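Local atomic coordinates of uncharacterized protein (Leptospira interrogans serogroup Icterohaemorrhagiae serovar copenhageni, PDB entry 6ULO), a protein that is of unknown function but is predicted to be membrane-linked and carries a DUF7790 domain related to the NADP-binding Rossmann families. Residues 123-126 with 127-131; 143-146 with 147-150; 203-206 with 207-211; 234-237 with 238-242. One frame throughout, in Å; residues are numbered along the deposited sequence.

Interaction 1. Residues 123-126 with 127-131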
loop_
_atom_site.group_PDB
_atom_site.type_symbol
_atom_site.label_atom_id
_atom_site.label_comp_id
_atom_site.label_asym_id
_atom_site.label_seq_id
_atom_site.Cartn_x
_atom_site.Cartn_y
_atom_site.Cartn_z
ATOM N N GLU A 123 2.419 -16.554 -19.736
ATOM C CA GLU A 123 1.712 -17.825 -19.891
ATOM C C GLU A 123 0.206 -17.666 -19.765
ATOM O O GLU A 123 -0.559 -18.281 -20.522
ATOM C CB GLU A 123 2.209 -18.844 -18.858
ATOM C CG GLU A 123 1.364 -20.128 -18.815
ATOM C CD GLU A 123 1.787 -21.097 -17.724
ATOM O OE1 GLU A 123 2.554 -20.697 -16.816
ATOM O OE2 GLU A 123 1.322 -22.261 -17.770
ATOM N N GLY A 124 -0.242 -16.864 -18.807
ATOM C CA GLY A 124 -1.658 -16.698 -18.563
ATOM C C GLY A 124 -2.304 -15.520 -19.236
ATOM O O GLY A 124 -3.502 -15.320 -19.044
ATOM N N GLU A 125 -1.562 -14.772 -20.057
ATOM C CA GLU A 125 -2.094 -13.553 -20.661
ATOM C C GLU A 125 -3.404 -13.790 -21.420
ATOM O O GLU A 125 -4.356 -13.019 -21.272
ATOM C CB GLU A 125 -1.054 -12.921 -21.578
ATOM C CG GLU A 125 -1.612 -11.702 -22.269
ATOM C CD GLU A 125 -0.567 -10.900 -23.004
ATOM O OE1 GLU A 125 -0.687 -10.760 -24.224
ATOM O OE2 GLU A 125 0.380 -10.396 -22.367
ATOM N N LYS A 126 -3.471 -14.832 -22.259
ATOM C CA LYS A 126 -4.702 -15.034 -23.022
ATOM C C LYS A 126 -5.893 -15.281 -22.095
ATOM O O LYS A 126 -6.964 -14.672 -22.253
ATOM C CB LYS A 126 -4.529 -16.191 -24.003
ATOM C CG LYS A 126 -5.791 -16.541 -24.756
ATOM C CD LYS A 126 -5.610 -17.863 -25.515
ATOM C CE LYS A 126 -6.866 -18.309 -26.243
ATOM N NZ LYS A 126 -6.992 -17.647 -27.575
ATOM N N GLU A 127 -5.715 -16.154 -21.104
ATOM C CA GLU A 127 -6.751 -16.404 -20.104
ATOM C C GLU A 127 -7.073 -15.154 -19.293
ATOM O O GLU A 127 -8.244 -14.858 -19.018
ATOM C CB GLU A 127 -6.261 -17.485 -19.152
ATOM C CG GLU A 127 -7.284 -17.835 -18.100
ATOM C CD GLU A 127 -6.832 -18.948 -17.180
ATOM O OE1 GLU A 127 -5.771 -19.559 -17.438
ATOM O OE2 GLU A 127 -7.552 -19.203 -16.197
ATOM N N ALA A 128 -6.043 -14.402 -18.905
ATOM C CA ALA A 128 -6.257 -13.181 -18.122
ATOM C C ALA A 128 -7.102 -12.170 -18.892
ATOM O O ALA A 128 -8.019 -11.542 -18.332
ATOM C CB ALA A 128 -4.905 -12.578 -17.726
ATOM N N LEU A 129 -6.786 -11.966 -20.171
ATOM C CA LEU A 129 -7.538 -11.007 -20.970
ATOM C C LEU A 129 -8.970 -11.476 -21.223
ATOM O O LEU A 129 -9.892 -10.657 -21.236
ATOM C CB LEU A 129 -6.801 -10.700 -22.276
ATOM C CG LEU A 129 -5.492 -9.924 -22.097
ATOM C CD1 LEU A 129 -4.751 -9.902 -23.418
ATOM C CD2 LEU A 129 -5.753 -8.486 -21.613
ATOM N N GLU A 130 -9.183 -12.783 -21.356
ATOM C CA GLU A 130 -10.546 -13.292 -21.452
ATOM C C GLU A 130 -11.323 -13.096 -20.151
ATOM O O GLU A 130 -12.517 -12.774 -20.169
ATOM C CB GLU A 130 -10.491 -14.778 -21.799
ATOM C CG GLU A 130 -10.006 -15.102 -23.228
ATOM C CD GLU A 130 -9.645 -16.590 -23.484
ATOM O OE1 GLU A 130 -9.685 -17.434 -22.548
ATOM O OE2 GLU A 130 -9.315 -16.909 -24.651
ATOM N N LEU A 131 -10.663 -13.249 -19.007
ATOM C CA LEU A 131 -11.316 -13.024 -17.726
ATOM C C LEU A 131 -11.693 -11.556 -17.581
ATOM O O LEU A 131 -12.813 -11.227 -17.159
ATOM C CB LEU A 131 -10.387 -13.444 -16.594
ATOM C CG LEU A 131 -10.833 -13.109 -15.177
ATOM C CD1 LEU A 131 -12.157 -13.769 -14.882
ATOM C CD2 LEU A 131 -9.769 -13.573 -14.180
HETATM O O HOH W 1 -3.490 -18.126 -21.101
HETATM O O HOH W 2 -8.352 -14.839 -26.532
#
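The first turns of helix 125-135 are held by a local i to i+4 contact, in which Lys126 lies across Glu130 on the outer surface while the backbone closes its first hydrogen bonds. Gly124 O accepts from Ala128 N at 2.7 Å, a fairly straight bond (161° at the hydrogen), and the next two rungs run from Leu129 N to Glu125 O and from Glu130 N to Lys126 O. Just ahead of them, water 1 spans the helix start: it donates to Glu123 O and accepts from Glu127 N, 3.0 Å away, so this early amide is served by solvent. The charged pair is loose. Lys126 NZ stands 3.8 Å from Glu130 OE2, a long salt bridge. Lys126 CE lies 3.2 Å from Glu130 OE2, and the last torsion (chi4 84°) turns NZ away from a straight chain, leaving it farther from that oxygen than CE. Water 2 donates to Glu130 OE2 at 3.0 Å and holds the ammonium only weakly. On another flank Leu129 CD1 runs alongside Glu125 CG, 3.8 Å apart, both chains pointing the same way. The carboxylates of Glu125 and Glu127 turn elsewhere, to salt bridges with Arg154 and Arg118. Ala128 and Leu129 pack on Tyr146 of helix 139-166, while Ala128 also meets Phe106 of helix 94-109 and Leu119 of helix 113-120, so this helix packs against three neighbouring helices.

Interaction 2. Residues 143-146 with 147-150; sequences KKVY and KQAS
Residues 143-150 form two unbroken turns of the long alpha-helix 139-166, and four successive i to i+4 amide bonds join their halves. Lys147 N to Lys143 O and Gln148 N to Lys144 O measure 3.0 Å each; Ala149 N to Val145 O shortens to 2.8 Å. Side chains of the second half fold back on this ladder. Lys147 stretches out with CG 3.3 Å from Lys143 O, and Gln148 lays its own CG against Lys144 O in the same way, while its OE1 comes within 4.2 Å of Val145 CG2. Lys143 NZ and Lys147 NZ stay 6.0 Å apart, and that of Lys143 is hydrogen-bonded to Gln133. Tyr146 carries the buried side: its hydroxyl bonds to Leu119 O and Arg154, its ring lies nearly parallel to that of Trp120, and its side chain also touches Phe106 of helix 94-109. Ser150 then meets this tyrosine at both ring and carbonyl. Its CB sits over one ring face, off-centre toward the rim, in a CH-pi contact 4.1 Å from the centroid. With chi1 at 60°, its hydroxyl swings back toward the preceding turn, where Tyr146 O takes two bonds from opposite faces of its carbonyl plane, one from Ser150 N and one from Ser150 OG, the latter 2.8 Å long.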
loop_
_atom_site.group_PDB
_atom_site.type_symbol
_atom_site.label_atom_id
_atom_site.label_comp_id
_atom_site.label_asym_id
_atom_site.label_seq_id
_atom_site.Cartn_x
_atom_site.Cartn_y
_atom_site.Cartn_z
ATOM N N LYS A 143 -8.134 -3.990 -20.139
ATOM C CA LYS A 143 -7.202 -4.697 -21.011
ATOM C C LYS A 143 -6.024 -3.807 -21.375
ATOM O O LYS A 143 -4.878 -4.269 -21.432
ATOM C CB LYS A 143 -7.904 -5.200 -22.277
ATOM C CG LYS A 143 -8.926 -6.264 -22.011
ATOM C CD LYS A 143 -9.621 -6.687 -23.313
ATOM C CE LYS A 143 -9.575 -8.155 -23.530
ATOM N NZ LYS A 143 -10.264 -8.549 -24.789
ATOM N N LYS A 144 -6.281 -2.517 -21.620
ATOM C CA LYS A 144 -5.194 -1.591 -21.901
ATOM C C LYS A 144 -4.256 -1.491 -20.706
ATOM O O LYS A 144 -3.035 -1.522 -20.862
ATOM C CB LYS A 144 -5.759 -0.210 -22.232
ATOM C CG LYS A 144 -6.433 -0.077 -23.596
ATOM C CD LYS A 144 -6.920 1.366 -23.764
ATOM C CE LYS A 144 -7.583 1.586 -25.083
ATOM N NZ LYS A 144 -6.709 1.065 -26.142
ATOM N N VAL A 145 -4.815 -1.355 -19.501
ATOM C CA VAL A 145 -3.987 -1.313 -18.291
ATOM C C VAL A 145 -3.174 -2.594 -18.154
ATOM O O VAL A 145 -1.970 -2.547 -17.853
ATOM C CB VAL A 145 -4.839 -1.018 -17.035
ATOM C CG1 VAL A 145 -3.989 -1.206 -15.768
ATOM C CG2 VAL A 145 -5.391 0.382 -17.096
ATOM N N TYR A 146 -3.792 -3.752 -18.398
ATOM C CA TYR A 146 -3.054 -5.015 -18.316
ATOM C C TYR A 146 -1.852 -4.988 -19.242
ATOM O O TYR A 146 -0.736 -5.338 -18.843
ATOM C CB TYR A 146 -3.968 -6.199 -18.687
ATOM C CG TYR A 146 -3.231 -7.525 -18.622
ATOM C CD1 TYR A 146 -3.365 -8.362 -17.510
ATOM C CD2 TYR A 146 -2.435 -7.962 -19.678
ATOM C CE1 TYR A 146 -2.663 -9.578 -17.429
ATOM C CE2 TYR A 146 -1.737 -9.173 -19.616
ATOM C CZ TYR A 146 -1.870 -9.976 -18.494
ATOM O OH TYR A 146 -1.187 -11.173 -18.450
ATOM N N LYS A 147 -2.054 -4.548 -20.478
ATOM C CA LYS A 147 -0.974 -4.547 -21.460
ATOM C C LYS A 147 0.114 -3.539 -21.123
ATOM O O LYS A 147 1.291 -3.811 -21.358
ATOM C CB LYS A 147 -1.537 -4.327 -22.853
ATOM C CG LYS A 147 -2.388 -5.495 -23.264
ATOM C CD LYS A 147 -3.164 -5.182 -24.530
ATOM C CE LYS A 147 -4.194 -6.258 -24.821
ATOM N NZ LYS A 147 -4.989 -5.955 -26.038
ATOM N N GLN A 148 -0.239 -2.402 -20.528
ATOM C CA GLN A 148 0.777 -1.436 -20.118
ATOM C C GLN A 148 1.546 -1.939 -18.908
ATOM O O GLN A 148 2.766 -1.750 -18.813
ATOM C CB GLN A 148 0.082 -0.145 -19.714
ATOM C CG GLN A 148 -0.492 0.657 -20.822
ATOM C CD GLN A 148 -1.276 1.819 -20.278
ATOM O OE1 GLN A 148 -2.320 1.633 -19.656
ATOM N NE2 GLN A 148 -0.745 3.016 -20.441
ATOM N N ALA A 149 0.843 -2.503 -17.929
ATOM C CA ALA A 149 1.434 -2.808 -16.629
ATOM C C ALA A 149 2.151 -4.150 -16.624
ATOM O O ALA A 149 3.174 -4.301 -15.950
ATOM C CB ALA A 149 0.348 -2.828 -15.552
ATOM N N SER A 150 1.638 -5.128 -17.355
ATOM C CA SER A 150 2.172 -6.490 -17.239
ATOM C C SER A 150 3.681 -6.632 -17.466
ATOM O O SER A 150 4.316 -7.396 -16.720
ATOM C CB SER A 150 1.331 -7.500 -18.049
ATOM O OG SER A 150 1.317 -7.178 -19.420
#

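Interaction 3. Residues 203-206 with 207-211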
loop_
_atom_site.group_PDB
_atom_site.type_symbol
_atom_site.label_atom_id
_atom_site.label_comp_id
_atom_site.label_asym_id
_atom_site.label_seq_id
_atom_site.Cartn_x
_atom_site.Cartn_y
_atom_site.Cartn_z
ATOM N N THR A 203 -10.745 12.298 -0.075
ATOM C CA THR A 203 -10.648 10.849 0.139
ATOM C C THR A 203 -9.999 10.483 1.467
ATOM O O THR A 203 -10.504 9.638 2.208
ATOM C CB THR A 203 -9.886 10.188 -0.990
ATOM O OG1 THR A 203 -10.511 10.572 -2.217
ATOM C CG2 THR A 203 -9.940 8.665 -0.832
ATOM N N LEU A 204 -8.845 11.052 1.773
ATOM C CA LEU A 204 -8.122 10.597 2.961
ATOM C C LEU A 204 -8.846 11.020 4.241
ATOM O O LEU A 204 -8.949 10.227 5.196
ATOM C CB LEU A 204 -6.666 11.053 2.885
ATOM C CG LEU A 204 -5.700 10.504 3.943
ATOM C CD1 LEU A 204 -5.721 8.964 3.994
ATOM C CD2 LEU A 204 -4.307 11.017 3.618
ATOM N N THR A 205 -9.415 12.234 4.247
ATOM C CA THR A 205 -10.287 12.620 5.348
ATOM C C THR A 205 -11.486 11.696 5.424
ATOM O O THR A 205 -11.897 11.276 6.519
ATOM C CB THR A 205 -10.722 14.076 5.192
ATOM O OG1 THR A 205 -9.635 14.901 5.611
ATOM C CG2 THR A 205 -11.940 14.406 6.089
ATOM N N GLY A 206 -12.027 11.320 4.254
ATOM C CA GLY A 206 -13.182 10.438 4.211
ATOM C C GLY A 206 -12.890 9.073 4.797
ATOM O O GLY A 206 -13.765 8.466 5.416
ATOM N N ILE A 207 -11.664 8.556 4.604
ATOM C CA ILE A 207 -11.326 7.265 5.201
ATOM C C ILE A 207 -11.440 7.355 6.711
ATOM O O ILE A 207 -12.015 6.475 7.366
ATOM C CB ILE A 207 -9.919 6.811 4.785
ATOM C CG1 ILE A 207 -9.905 6.397 3.317
ATOM C CG2 ILE A 207 -9.441 5.679 5.667
ATOM C CD1 ILE A 207 -8.464 6.154 2.808
ATOM N N GLY A 208 -10.898 8.426 7.291
ATOM C CA GLY A 208 -10.980 8.561 8.732
ATOM C C GLY A 208 -12.416 8.659 9.211
ATOM O O GLY A 208 -12.793 8.057 10.228
ATOM N N ASN A 209 -13.257 9.398 8.474
ATOM C CA ASN A 209 -14.659 9.518 8.892
ATOM C C ASN A 209 -15.397 8.190 8.749
ATOM O O ASN A 209 -16.201 7.822 9.615
ATOM C CB ASN A 209 -15.355 10.597 8.085
ATOM C CG ASN A 209 -14.829 11.970 8.415
ATOM O OD1 ASN A 209 -14.289 12.199 9.496
ATOM N ND2 ASN A 209 -15.008 12.897 7.496
ATOM N N THR A 210 -15.127 7.448 7.670
ATOM C CA THR A 210 -15.751 6.150 7.487
ATOM C C THR A 210 -15.357 5.195 8.596
ATOM O O THR A 210 -16.207 4.511 9.178
ATOM C CB THR A 210 -15.332 5.592 6.125
ATOM O OG1 THR A 210 -15.930 6.375 5.080
ATOM C CG2 THR A 210 -15.734 4.116 5.999
ATOM N N LEU A 211 -14.069 5.136 8.913
ATOM C CA LEU A 211 -13.597 4.233 9.955
ATOM C C LEU A 211 -14.155 4.628 11.314
ATOM O O LEU A 211 -14.557 3.756 12.097
ATOM C CB LEU A 211 -12.073 4.219 9.978
ATOM C CG LEU A 211 -11.450 3.581 8.732
ATOM C CD1 LEU A 211 -9.932 3.451 8.868
ATOM C CD2 LEU A 211 -12.051 2.197 8.411
HETATM O O HOH W 3 -8.901 10.995 7.923
#
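Leu204 O is approached by three donors across the start of helix 203-214. Water 3 donates to Leu204 O at 2.8 Å, though it has further acceptors within reach; Gly208 N makes a weak bond to the same Leu204 O at 3.4 Å, and Ile207 N adds a bent, equally weak one. The same water accepts weakly from Gly208 N, so it wedges into a stretched rung of the helix and leaves that turn partly hydrated. The rungs around it are tighter: Ile207 N also reaches Thr203 O at 2.9 Å, Asn209 N bonds to Thr205 O, and Thr210 N to Gly206 O at 2.8 Å. Thr210 OG1 hangs back over the preceding turn, 3.0 Å from Gly206 O, and is hydrogen-bonded to Thr30. Methyl CG2 of Thr205 runs alongside the Asn209 amide, 3.7 Å from ND2, while Asn209 OD1 turns to Asn242. On the buried side Leu204 CD1 and Ile207 CD1 meet at 4.1 Å; Ile207 directs CG1 back past Thr203 O because that branch lies anti to its carbonyl carbon (chi1 -71°). Met90 and Tyr88 of strand 86-91, with Ile194 of strand 191-195, receive these apolar groups. Helix 203-214 connects parallel strands 191-195 and 218-222 in a beta-alpha-beta crossover; with the parallel-strand order 3-2-1-4-5, this is consistent with a Rossmann-like fold, as the clan suggests.

Interaction 4. Residues 234-237 with 238-242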
loop_
_atom_site.group_PDB
_atom_site.type_symbol
_atom_site.label_atom_id
_atom_site.label_comp_id
_atom_site.label_asym_id
_atom_site.label_seq_id
_atom_site.Cartn_x
_atom_site.Cartn_y
_atom_site.Cartn_z
ATOM N N GLN A 234 -1.748 21.791 4.694
ATOM C CA GLN A 234 -2.819 21.735 5.682
ATOM C C GLN A 234 -3.782 20.569 5.460
ATOM O O GLN A 234 -4.198 19.921 6.425
ATOM C CB GLN A 234 -3.573 23.052 5.667
ATOM C CG GLN A 234 -4.507 23.213 6.823
ATOM C CD GLN A 234 -3.767 23.212 8.127
ATOM O OE1 GLN A 234 -2.775 23.938 8.295
ATOM N NE2 GLN A 234 -4.214 22.377 9.058
ATOM N N GLU A 235 -4.182 20.302 4.214
ATOM C CA GLU A 235 -5.173 19.247 4.018
ATOM C C GLU A 235 -4.633 17.888 4.440
ATOM O O GLU A 235 -5.369 17.073 4.995
ATOM C CB GLU A 235 -5.681 19.211 2.580
ATOM C CG GLU A 235 -6.688 20.326 2.207
ATOM C CD GLU A 235 -8.056 20.332 2.990
ATOM O OE1 GLU A 235 -8.509 19.307 3.575
ATOM O OE2 GLU A 235 -8.718 21.399 3.004
ATOM N N PHE A 236 -3.340 17.638 4.219
ATOM C CA PHE A 236 -2.731 16.385 4.640
ATOM C C PHE A 236 -2.622 16.326 6.155
ATOM O O PHE A 236 -2.909 15.291 6.773
ATOM C CB PHE A 236 -1.354 16.263 3.988
ATOM C CG PHE A 236 -0.585 15.040 4.395
ATOM C CD1 PHE A 236 -0.697 13.864 3.678
ATOM C CD2 PHE A 236 0.324 15.076 5.441
ATOM C CE1 PHE A 236 0.049 12.730 4.038
ATOM C CE2 PHE A 236 1.063 13.962 5.804
ATOM C CZ PHE A 236 0.924 12.775 5.114
ATOM N N LYS A 237 -2.263 17.450 6.787
ATOM C CA LYS A 237 -2.238 17.456 8.237
ATOM C C LYS A 237 -3.616 17.114 8.796
ATOM O O LYS A 237 -3.744 16.277 9.695
ATOM C CB LYS A 237 -1.805 18.833 8.731
ATOM C CG LYS A 237 -0.371 19.208 8.387
ATOM C CD LYS A 237 -0.082 20.666 8.781
ATOM C CE LYS A 237 1.365 20.984 8.591
ATOM N NZ LYS A 237 1.640 22.374 9.019
ATOM N N ASN A 238 -4.662 17.763 8.278
ATOM C CA ASN A 238 -6.008 17.501 8.775
ATOM C C ASN A 238 -6.414 16.054 8.557
ATOM O O ASN A 238 -7.016 15.432 9.444
ATOM C CB ASN A 238 -7.021 18.402 8.070
ATOM C CG ASN A 238 -6.933 19.818 8.504
ATOM O OD1 ASN A 238 -6.265 20.163 9.483
ATOM N ND2 ASN A 238 -7.608 20.670 7.765
ATOM N N SER A 239 -6.109 15.496 7.382
ATOM C CA SER A 239 -6.570 14.134 7.138
ATOM C C SER A 239 -5.830 13.128 8.021
ATOM O O SER A 239 -6.456 12.194 8.527
ATOM C CB SER A 239 -6.521 13.761 5.653
ATOM O OG SER A 239 -5.199 13.824 5.184
ATOM N N ILE A 240 -4.520 13.305 8.252
ATOM C CA ILE A 240 -3.815 12.372 9.126
ATOM C C ILE A 240 -4.284 12.519 10.572
ATOM O O ILE A 240 -4.479 11.519 11.273
ATOM C CB ILE A 240 -2.290 12.485 8.973
ATOM C CG1 ILE A 240 -1.887 12.239 7.509
ATOM C CG2 ILE A 240 -1.591 11.516 9.937
ATOM C CD1 ILE A 240 -2.181 10.880 7.000
ATOM N N LEU A 241 -4.495 13.759 11.037
ATOM C CA LEU A 241 -5.015 13.953 12.386
ATOM C C LEU A 241 -6.383 13.327 12.561
ATOM O O LEU A 241 -6.741 12.925 13.670
ATOM C CB LEU A 241 -5.063 15.444 12.732
ATOM C CG LEU A 241 -3.781 15.882 13.456
ATOM C CD1 LEU A 241 -2.498 15.678 12.664
ATOM C CD2 LEU A 241 -3.931 17.320 13.923
ATOM N N ASN A 242 -7.172 13.270 11.484
ATOM C CA ASN A 242 -8.522 12.736 11.548
ATOM C C ASN A 242 -8.573 11.214 11.551
ATOM O O ASN A 242 -9.634 10.636 11.796
ATOM C CB ASN A 242 -9.341 13.290 10.369
ATOM C CG ASN A 242 -10.793 12.963 10.477
ATOM O OD1 ASN A 242 -11.453 13.288 11.489
ATOM N ND2 ASN A 242 -11.321 12.321 9.434
HETATM O O HOH W 4 -9.665 19.498 6.009
#
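Gln234 and Asn238, one turn apart on helix 234-241, are joined by both backbone and side chain. Among the main-chain bonds, Asn238 N reaches Gln234 O at 2.9 Å and nearly straight (169°), and three similar rungs follow, ending with Leu241 N on Lys237 O. Of the side-chain polar contacts, one runs from Gln234 NE2 to Asn238 OD1, 3.0 Å. The glutamine is bent at chi2 (62°) to bring its amide across; the acceptor lies in the glutamine's amide plane, whereas the donor stands above the asparagine's carbonyl plane, the two amides being turned 54° apart. Asn238 ND2 donates a hydrogen to water 4 at 2.9 Å, and that water donates to Glu235 OE1 at 2.7 Å. Apolar contact is carried by Phe236 and Ile240: CG1 of the isoleucine sits over one ring face, toward its rim, 3.8 Å from the centroid, as a CH-pi contact. The same pair packs on Phe286 and Leu290 of helix 283-291. Ser239 and Ile240 meet Leu204 of helix 203-214, and Asn242 OD1 bonds to Lys212, so helix 234-241 touches both helices.

Overall arrangement
Each of the four is a local contact within one helix, so none closes a long loop; they follow in series along the chain, without nesting or crossing. Interaction 1 lies at the start of helix 125-135, and interaction 2 on the next helix, 139-166; their centres are about 12 Å apart, and the two helices pack directly on each other. After strand 191-195 the chain reaches interaction 3, then strand 218-222 of the central sheet, then interaction 4. These last two touch, with centres about 10 Å apart, through Asn209 and Asn242 and through Thr205 and Ser239. The two pairs stand far apart: the centres of interactions 1 and 4 are about 41 Å from each other, on opposite sides of the chain's centre.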